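Local structure of 1-deoxy-D-xylulose 5-phosphate reductoisomerase (Zymomonas mobilis, 1R0K) at residues Q3-T8 and A94-A99; V7-A12 and I34-N39; E88-G93 and L111-K116. The protein catalyses the NADPH-dependent rearrangement and reduction of 1-deoxy-D-xylulose 5-phosphate to 2-C-methyl-D-erythritol 4-phosphate in isoprenoid biosynthesis, using a divalent metal ion. All coordinates share one frame; numbering follows the deposited sequence.

Contact 1: Q3-T8 and A94-A99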
loop_
_atom_site.group_PDB
_atom_site.type_symbol
_atom_site.label_atom_id
_atom_site.label_comp_id
_atom_site.label_asym_id
_atom_site.label_seq_id
_atom_site.Cartn_x
_atom_site.Cartn_y
_atom_site.Cartn_z
ATOM N N GLN B 3 -6.207 -0.491 -31.290
ATOM C CA GLN B 3 -4.930 -0.623 -32.049
ATOM C C GLN B 3 -3.805 -1.023 -31.094
ATOM O O GLN B 3 -3.823 -0.665 -29.914
ATOM C CB GLN B 3 -4.589 0.705 -32.726
ATOM C CG GLN B 3 -3.677 0.576 -33.929
ATOM C CD GLN B 3 -3.333 1.918 -34.537
ATOM O OE1 GLN B 3 -4.214 2.746 -34.778
ATOM N NE2 GLN B 3 -2.048 2.141 -34.794
ATOM N N PRO B 4 -2.813 -1.779 -31.591
ATOM C CA PRO B 4 -1.684 -2.221 -30.764
ATOM C C PRO B 4 -0.832 -1.063 -30.254
ATOM O O PRO B 4 -0.599 -0.091 -30.972
ATOM C CB PRO B 4 -0.892 -3.125 -31.709
ATOM C CG PRO B 4 -1.935 -3.630 -32.656
ATOM C CD PRO B 4 -2.747 -2.393 -32.927
ATOM N N ARG B 5 -0.371 -1.171 -29.014
ATOM C CA ARG B 5 0.473 -0.140 -28.430
ATOM C C ARG B 5 1.910 -0.481 -28.816
ATOM O O ARG B 5 2.345 -1.622 -28.649
ATOM C CB ARG B 5 0.323 -0.139 -26.910
ATOM C CG ARG B 5 1.043 1.004 -26.224
ATOM C CD ARG B 5 0.982 0.863 -24.710
ATOM N NE ARG B 5 1.491 2.053 -24.041
ATOM C CZ ARG B 5 1.722 2.136 -22.736
ATOM N NH1 ARG B 5 1.493 1.092 -21.952
ATOM N NH2 ARG B 5 2.178 3.268 -22.217
ATOM N N THR B 6 2.642 0.500 -29.334
ATOM C CA THR B 6 4.021 0.277 -29.756
ATOM C C THR B 6 5.014 0.305 -28.593
ATOM O O THR B 6 4.948 1.178 -27.724
ATOM C CB THR B 6 4.451 1.318 -30.811
ATOM O OG1 THR B 6 4.264 2.643 -30.292
ATOM C CG2 THR B 6 3.617 1.157 -32.076
ATOM N N VAL B 7 5.935 -0.653 -28.590
ATOM C CA VAL B 7 6.927 -0.748 -27.529
ATOM C C VAL B 7 8.352 -0.961 -28.027
ATOM O O VAL B 7 8.591 -1.632 -29.037
ATOM C CB VAL B 7 6.594 -1.900 -26.560
ATOM C CG1 VAL B 7 5.224 -1.690 -25.950
ATOM C CG2 VAL B 7 6.649 -3.235 -27.292
ATOM N N THR B 8 9.297 -0.373 -27.303
ATOM C CA THR B 8 10.709 -0.511 -27.612
ATOM C C THR B 8 11.424 -0.901 -26.333
ATOM O O THR B 8 11.155 -0.346 -25.264
ATOM C CB THR B 8 11.307 0.799 -28.160
ATOM O OG1 THR B 8 10.955 0.939 -29.541
ATOM C CG2 THR B 8 12.822 0.803 -28.023
ATOM N N ALA B 94 8.179 4.689 -30.228
ATOM C CA ALA B 94 7.412 3.768 -29.391
ATOM C C ALA B 94 6.638 4.511 -28.308
ATOM O O ALA B 94 7.173 5.417 -27.668
ATOM C CB ALA B 94 8.340 2.759 -28.754
ATOM N N ASP B 95 5.382 4.131 -28.095
ATOM C CA ASP B 95 4.589 4.788 -27.064
ATOM C C ASP B 95 5.121 4.384 -25.695
ATOM O O ASP B 95 5.035 5.146 -24.733
ATOM C CB ASP B 95 3.113 4.399 -27.171
ATOM C CG ASP B 95 2.235 5.185 -26.206
ATOM O OD1 ASP B 95 2.113 6.421 -26.381
ATOM O OD2 ASP B 95 1.672 4.575 -25.268
ATOM N N TRP B 96 5.682 3.183 -25.613
ATOM C CA TRP B 96 6.217 2.685 -24.356
ATOM C C TRP B 96 7.642 2.214 -24.586
ATOM O O TRP B 96 7.894 1.382 -25.457
ATOM C CB TRP B 96 5.374 1.524 -23.840
ATOM C CG TRP B 96 5.722 1.095 -22.452
ATOM C CD1 TRP B 96 5.261 1.639 -21.288
ATOM C CD2 TRP B 96 6.584 0.013 -22.076
ATOM N NE1 TRP B 96 5.774 0.957 -20.209
ATOM C CE2 TRP B 96 6.590 -0.044 -20.663
ATOM C CE3 TRP B 96 7.351 -0.916 -22.796
ATOM C CZ2 TRP B 96 7.334 -0.996 -19.953
ATOM C CZ3 TRP B 96 8.093 -1.863 -22.092
ATOM C CH2 TRP B 96 8.077 -1.896 -20.682
ATOM N N THR B 97 8.569 2.748 -23.798
ATOM C CA THR B 97 9.977 2.399 -23.927
ATOM C C THR B 97 10.580 1.901 -22.629
ATOM O O THR B 97 10.528 2.585 -21.609
ATOM C CB THR B 97 10.831 3.612 -24.371
ATOM O OG1 THR B 97 10.377 4.082 -25.643
ATOM C CG2 THR B 97 12.312 3.221 -24.470
ATOM N N MET B 98 11.152 0.705 -22.670
ATOM C CA MET B 98 11.819 0.151 -21.506
ATOM C C MET B 98 13.277 0.566 -21.669
ATOM O O MET B 98 13.953 0.123 -22.598
ATOM C CB MET B 98 11.697 -1.380 -21.485
ATOM C CG MET B 98 12.620 -2.070 -20.484
ATOM S SD MET B 98 12.469 -1.459 -18.786
ATOM C CE MET B 98 10.989 -2.278 -18.284
ATOM N N ALA B 99 13.750 1.441 -20.787
ATOM C CA ALA B 99 15.128 1.917 -20.839
ATOM C C ALA B 99 15.936 1.045 -19.897
ATOM O O ALA B 99 16.039 1.334 -18.704
ATOM C CB ALA B 99 15.197 3.362 -20.400
HETATM O O HOH W 1 11.274 3.530 -30.150
#
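Backbone hydrogen bonds join Thr6 and Thr8 to the chain from Trp96 to Met98, in the alternating pattern of a parallel pair. The amide of Trp96 donates to Thr6 O, the carbonyl of Trp96 receives the N-H of Thr8, and Met98 N closes on Thr8 O at 2.8 Å. Between these bonds Val7 CA lies 3.1 Å from Trp96 O in a CA-H...O contact.

Two threonine hydroxyls of strand 5-10 add contacts to the residues just before strand 96-99. Thr6 OG1 sits between its backbone N and carbonyl carbon (chi1 56°), where it accepts Asp95 N at 2.9 Å and so ties down the turn leading into strand 96-99. Thr8 OG1 packs on Ala94 CB at 3.3 Å, and a water bound to this hydroxyl makes a second, weak link to Ala94 N.

Strands 5-10 and 96-99 are central neighbours in the seven-stranded parallel sheet of the Rossmann-like NADPH-binding domain, with the first strand next to the fifth.

Charge takes over at the partly exposed start of the pair. Arg5, extended from CG to NE, crosses Asp95 at about a right angle and makes a salt bridge from NE to OD2 at 2.8 Å. The oxygen lies near the guanidinium plane and offers its anti lone pair, while NH2 reaches the same atom only weakly. One guanidinium face rests on Trp96, whose CB stands 3.8 Å above the plane over its centre.

Apolar packing continues on the face holding Val7 and Trp96, where Val7 CG1 meets Trp96 CB at 3.8 Å. The indole also touches Leu274 of helix 267-275, and its NE1 is hydrogen-bonded to Thr273 O.

Contact 2: V7-A12 and I34-N39. With ACT (acetate ion), chain F.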
loop_
_atom_site.group_PDB
_atom_site.type_symbol
_atom_site.label_atom_id
_atom_site.label_comp_id
_atom_site.label_asym_id
_atom_site.label_seq_id
_atom_site.Cartn_x
_atom_site.Cartn_y
_atom_site.Cartn_z
ATOM N N VAL B 7 5.935 -0.653 -28.590
ATOM C CA VAL B 7 6.927 -0.748 -27.529
ATOM C C VAL B 7 8.352 -0.961 -28.027
ATOM O O VAL B 7 8.591 -1.632 -29.037
ATOM C CB VAL B 7 6.594 -1.900 -26.560
ATOM C CG1 VAL B 7 5.224 -1.690 -25.950
ATOM C CG2 VAL B 7 6.649 -3.235 -27.292
ATOM N N THR B 8 9.297 -0.373 -27.303
ATOM C CA THR B 8 10.709 -0.511 -27.612
ATOM C C THR B 8 11.424 -0.901 -26.333
ATOM O O THR B 8 11.155 -0.346 -25.264
ATOM C CB THR B 8 11.307 0.799 -28.160
ATOM O OG1 THR B 8 10.955 0.939 -29.541
ATOM C CG2 THR B 8 12.822 0.803 -28.023
ATOM N N VAL B 9 12.321 -1.871 -26.442
ATOM C CA VAL B 9 13.074 -2.322 -25.287
ATOM C C VAL B 9 14.558 -2.075 -25.513
ATOM O O VAL B 9 15.187 -2.712 -26.362
ATOM C CB VAL B 9 12.848 -3.818 -25.018
ATOM C CG1 VAL B 9 13.562 -4.231 -23.730
ATOM C CG2 VAL B 9 11.359 -4.108 -24.927
ATOM N N LEU B 10 15.102 -1.125 -24.765
ATOM C CA LEU B 10 16.518 -0.795 -24.848
ATOM C C LEU B 10 17.203 -1.690 -23.816
ATOM O O LEU B 10 17.003 -1.519 -22.617
ATOM C CB LEU B 10 16.727 0.684 -24.509
ATOM C CG LEU B 10 15.866 1.659 -25.322
ATOM C CD1 LEU B 10 16.111 3.071 -24.828
ATOM C CD2 LEU B 10 16.203 1.539 -26.819
ATOM N N GLY B 11 17.999 -2.648 -24.289
ATOM C CA GLY B 11 18.669 -3.575 -23.391
ATOM C C GLY B 11 17.709 -4.730 -23.161
ATOM O O GLY B 11 17.315 -5.019 -22.035
ATOM N N ALA B 12 17.337 -5.399 -24.249
ATOM C CA ALA B 12 16.377 -6.492 -24.193
ATOM C C ALA B 12 16.930 -7.872 -23.870
ATOM O O ALA B 12 16.160 -8.820 -23.738
ATOM C CB ALA B 12 15.616 -6.552 -25.507
ATOM N N ILE B 34 8.672 -2.229 -31.733
ATOM C CA ILE B 34 9.339 -1.374 -32.697
ATOM C C ILE B 34 10.812 -1.765 -32.741
ATOM O O ILE B 34 11.257 -2.437 -33.668
ATOM C CB ILE B 34 9.219 0.120 -32.310
ATOM C CG1 ILE B 34 7.745 0.525 -32.235
ATOM C CG2 ILE B 34 9.940 0.988 -33.339
ATOM C CD1 ILE B 34 6.985 0.341 -33.533
ATOM N N ALA B 35 11.569 -1.360 -31.729
ATOM C CA ALA B 35 12.984 -1.691 -31.696
ATOM C C ALA B 35 13.397 -2.462 -30.456
ATOM O O ALA B 35 12.812 -2.313 -29.384
ATOM C CB ALA B 35 13.817 -0.426 -31.808
ATOM N N LEU B 36 14.403 -3.310 -30.627
ATOM C CA LEU B 36 14.972 -4.075 -29.530
ATOM C C LEU B 36 16.464 -3.843 -29.665
ATOM O O LEU B 36 16.983 -3.800 -30.779
ATOM C CB LEU B 36 14.677 -5.570 -29.674
ATOM C CG LEU B 36 13.229 -6.054 -29.594
ATOM C CD1 LEU B 36 13.233 -7.579 -29.614
ATOM C CD2 LEU B 36 12.556 -5.539 -28.318
ATOM N N THR B 37 17.161 -3.670 -28.550
ATOM C CA THR B 37 18.597 -3.460 -28.626
ATOM C C THR B 37 19.294 -4.350 -27.619
ATOM O O THR B 37 18.693 -4.781 -26.637
ATOM C CB THR B 37 18.987 -2.005 -28.312
ATOM O OG1 THR B 37 18.980 -1.800 -26.894
ATOM C CG2 THR B 37 18.019 -1.040 -28.976
ATOM N N ALA B 38 20.564 -4.631 -27.879
ATOM C CA ALA B 38 21.368 -5.445 -26.984
ATOM C C ALA B 38 22.776 -4.869 -27.017
ATOM O O ALA B 38 23.052 -3.943 -27.778
ATOM C CB ALA B 38 21.370 -6.899 -27.443
ATOM N N ASN B 39 23.660 -5.405 -26.185
ATOM C CA ASN B 39 25.033 -4.925 -26.137
ATOM C C ASN B 39 25.950 -5.825 -26.962
ATOM O O ASN B 39 26.543 -5.382 -27.942
ATOM C CB ASN B 39 25.516 -4.870 -24.686
ATOM C CG ASN B 39 26.895 -4.254 -24.556
ATOM O OD1 ASN B 39 27.138 -3.146 -25.033
ATOM N ND2 ASN B 39 27.805 -4.966 -23.900
HETATM C C ACT F . 24.238 -8.029 -23.631
HETATM O O ACT F . 23.592 -7.949 -24.762
HETATM O OXT ACT F . 25.505 -8.041 -23.493
HETATM C CH3 ACT F . 23.514 -8.118 -22.326
#
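Thr37 OG1 accepts Gly11 N at 2.9 Å, just where strand 5-10 gives way to the turn after it. The hydroxyl lies between the backbone N and carbonyl carbon of Thr37 (chi1 79°), which turns it to the end of the neighbouring strand, while CG2 meets Leu10 CD2 at 3.8 Å. Thr37 O takes the next amide, Ala12 N, at 2.8 Å in a nearly straight bond, and a weak one from Gly11 N. One residue thus holds two successive amides at the start of the turn that leads to Thr13, Gly14, Ser15 and Ile16, predicted NADPH ligands.

At the other end Ile34 N donates to Val7 O at 2.8 Å, and Ile34 CB packs on Thr8 OG1. That hydroxyl also accepts Ala35 N at 3.2 Å, while Thr8 CG2 comes within 3.4 Å of Ala35 O. A valine in place of Thr8 would probably leave the buried amide of Ala35 without its acceptor.

Between the ends, Val9 N bonds to Ala35 O and Val9 O receives Thr37 N. Leu36 points the same way as Val9 and lies beside it, its CD2 3.7 Å from Val9 CB. Past the strand, Asn39 N holds an acetate, probably from the crystallisation liquor, which Thr13, Arg40 and Asn41 also bind; these three are predicted NADPH ligands.

The pair forms the two strands of the first beta-alpha-beta unit of the Rossmann-like fold. Helix 15-25 covers the face of Val9 through Thr20 and Ile24, helix 83-90 meets Leu10 and Thr37 on the opposite face, and strand 96-99 flanks strand 5-10 on its far edge.

Contact 3: E88-G93 and L111-K116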
loop_
_atom_site.group_PDB
_atom_site.type_symbol
_atom_site.label_atom_id
_atom_site.label_comp_id
_atom_site.label_asym_id
_atom_site.label_seq_id
_atom_site.Cartn_x
_atom_site.Cartn_y
_atom_site.Cartn_z
ATOM N N GLU B 88 18.975 6.372 -32.201
ATOM C CA GLU B 88 17.979 6.396 -33.264
ATOM C C GLU B 88 16.841 5.431 -32.963
ATOM O O GLU B 88 15.673 5.763 -33.157
ATOM C CB GLU B 88 18.625 6.060 -34.608
ATOM C CG GLU B 88 19.599 7.127 -35.088
ATOM C CD GLU B 88 20.327 6.731 -36.358
ATOM O OE1 GLU B 88 19.651 6.403 -37.358
ATOM O OE2 GLU B 88 21.577 6.747 -36.355
ATOM N N ALA B 89 17.175 4.238 -32.481
ATOM C CA ALA B 89 16.144 3.263 -32.142
ATOM C C ALA B 89 15.205 3.856 -31.092
ATOM O O ALA B 89 13.986 3.702 -31.172
ATOM C CB ALA B 89 16.779 1.986 -31.608
ATOM N N ALA B 90 15.786 4.545 -30.113
ATOM C CA ALA B 90 15.021 5.159 -29.034
ATOM C C ALA B 90 14.129 6.291 -29.531
ATOM O O ALA B 90 13.205 6.718 -28.836
ATOM C CB ALA B 90 15.975 5.684 -27.955
ATOM N N MET B 91 14.407 6.772 -30.736
ATOM C CA MET B 91 13.639 7.863 -31.318
ATOM C C MET B 91 12.657 7.382 -32.381
ATOM O O MET B 91 12.034 8.193 -33.057
ATOM C CB MET B 91 14.593 8.893 -31.933
ATOM C CG MET B 91 15.472 9.606 -30.920
ATOM S SD MET B 91 16.691 10.683 -31.707
ATOM C CE MET B 91 15.670 12.080 -32.155
ATOM N N MET B 92 12.513 6.066 -32.527
ATOM C CA MET B 92 11.603 5.531 -33.532
ATOM C C MET B 92 10.122 5.779 -33.237
ATOM O O MET B 92 9.266 5.510 -34.079
ATOM C CB MET B 92 11.880 4.041 -33.754
ATOM C CG MET B 92 13.204 3.787 -34.471
ATOM S SD MET B 92 13.513 2.054 -34.840
ATOM C CE MET B 92 12.436 1.825 -36.287
ATOM N N GLY B 93 9.817 6.286 -32.045
ATOM C CA GLY B 93 8.437 6.610 -31.718
ATOM C C GLY B 93 7.581 5.689 -30.863
ATOM O O GLY B 93 6.370 5.899 -30.771
ATOM N N LEU B 111 17.756 9.495 -22.597
ATOM C CA LEU B 111 17.333 10.883 -22.707
ATOM C C LEU B 111 16.543 11.088 -23.994
ATOM O O LEU B 111 15.525 11.781 -24.000
ATOM C CB LEU B 111 18.538 11.819 -22.695
ATOM C CG LEU B 111 18.200 13.303 -22.871
ATOM C CD1 LEU B 111 17.097 13.704 -21.909
ATOM C CD2 LEU B 111 19.451 14.140 -22.640
ATOM N N ALA B 112 17.019 10.493 -25.085
ATOM C CA ALA B 112 16.332 10.616 -26.365
ATOM C C ALA B 112 14.889 10.128 -26.249
ATOM O O ALA B 112 13.963 10.801 -26.701
ATOM C CB ALA B 112 17.070 9.825 -27.445
ATOM N N ALA B 113 14.701 8.956 -25.646
ATOM C CA ALA B 113 13.366 8.391 -25.460
ATOM C C ALA B 113 12.506 9.327 -24.603
ATOM O O ALA B 113 11.341 9.585 -24.915
ATOM C CB ALA B 113 13.469 7.025 -24.787
ATOM N N ILE B 114 13.080 9.831 -23.516
ATOM C CA ILE B 114 12.346 10.741 -22.649
ATOM C C ILE B 114 11.890 11.982 -23.418
ATOM O O ILE B 114 10.756 12.427 -23.268
ATOM C CB ILE B 114 13.205 11.173 -21.443
ATOM C CG1 ILE B 114 13.338 10.001 -20.468
ATOM C CG2 ILE B 114 12.582 12.382 -20.760
ATOM C CD1 ILE B 114 14.257 10.270 -19.298
ATOM N N ARG B 115 12.770 12.522 -24.257
ATOM C CA ARG B 115 12.447 13.713 -25.037
ATOM C C ARG B 115 11.298 13.520 -26.029
ATOM O O ARG B 115 10.687 14.497 -26.468
ATOM C CB ARG B 115 13.702 14.224 -25.751
ATOM C CG ARG B 115 14.661 14.964 -24.813
ATOM C CD ARG B 115 15.980 15.313 -25.482
ATOM N NE ARG B 115 16.753 16.261 -24.683
ATOM C CZ ARG B 115 18.011 16.611 -24.940
ATOM N NH1 ARG B 115 18.653 16.091 -25.979
ATOM N NH2 ARG B 115 18.630 17.489 -24.159
ATOM N N LYS B 116 10.990 12.267 -26.369
ATOM C CA LYS B 116 9.890 11.984 -27.292
ATOM C C LYS B 116 8.559 12.205 -26.595
ATOM O O LYS B 116 7.502 12.168 -27.222
ATOM C CB LYS B 116 9.969 10.551 -27.822
ATOM C CG LYS B 116 11.032 10.355 -28.878
ATOM C CD LYS B 116 10.756 11.233 -30.081
ATOM C CE LYS B 116 11.895 11.180 -31.074
ATOM N NZ LYS B 116 11.625 12.042 -32.256
#
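Met91 and Lys116 both direct CG anti to the carbonyl carbon (chi1 -65° and -76°), and a bend at chi2 of -61° then carries the otherwise extended lysine chain across to the methionine. The two side chains cross at about a right angle. They meet near the C-terminal ends of helices 83-90 and 107-115, two helices of the Rossmann-like NADPH-binding domain joined in the chain through strand 96-99, so that helix, strand and helix follow one another as in the repeating pattern of this fold.

The inner part of the contact is built from small residues. Ala90 CB lies 4.3 Å from both Ala112 CB and Ala113 CB. The alpha carbons of Ala90 and Ala113 come within 5.1 Å of each other, a close approach that methyl side chains permit. Ala90 O faces the neighbouring helix too, with Ala113 CA at 3.8 Å. These contacts are van der Waals in character, and Ala90 and Ala113 are both buried.

Toward solvent the longer side chains take over. Met91 CG rests on Ala112 CB at 3.8 Å, and at the far end of the methionine Met91 CE lies 4.0 Å from Lys116 CE. The lysine uses its aliphatic part here: its CG passes near Ala90 O, and its chain then reaches over to Met91. Both residues are exposed, and their hydrocarbon portions cover the outer side of the alanine cluster.

Helix 132-142 packs on the other side of helix 107-115. Across the contact itself, Lys116 CE settles against Met91, 3.6 Å from CB and the same distance from the carbonyl O.

In the fold
Contacts 1 and 2 are buried in the middle of the parallel sheet and share strand 5-10, which pairs with strand 96-99 along one edge and with strand 31-38 along the other; Val7 and Thr8 serve both. Their chemistry is mainly backbone hydrogen bonding supplemented by threonine hydroxyls, with a salt bridge only in contact 1, at the partly exposed end. Contact 3 lies between helices on one face of that sheet and reaches the surface, relying on methyl and methylene packing. It touches the others directly: Ala35 packs on Ala89, Leu10 on Ala90, and Thr97 on Ala113, so the helix pair sits against all three strands.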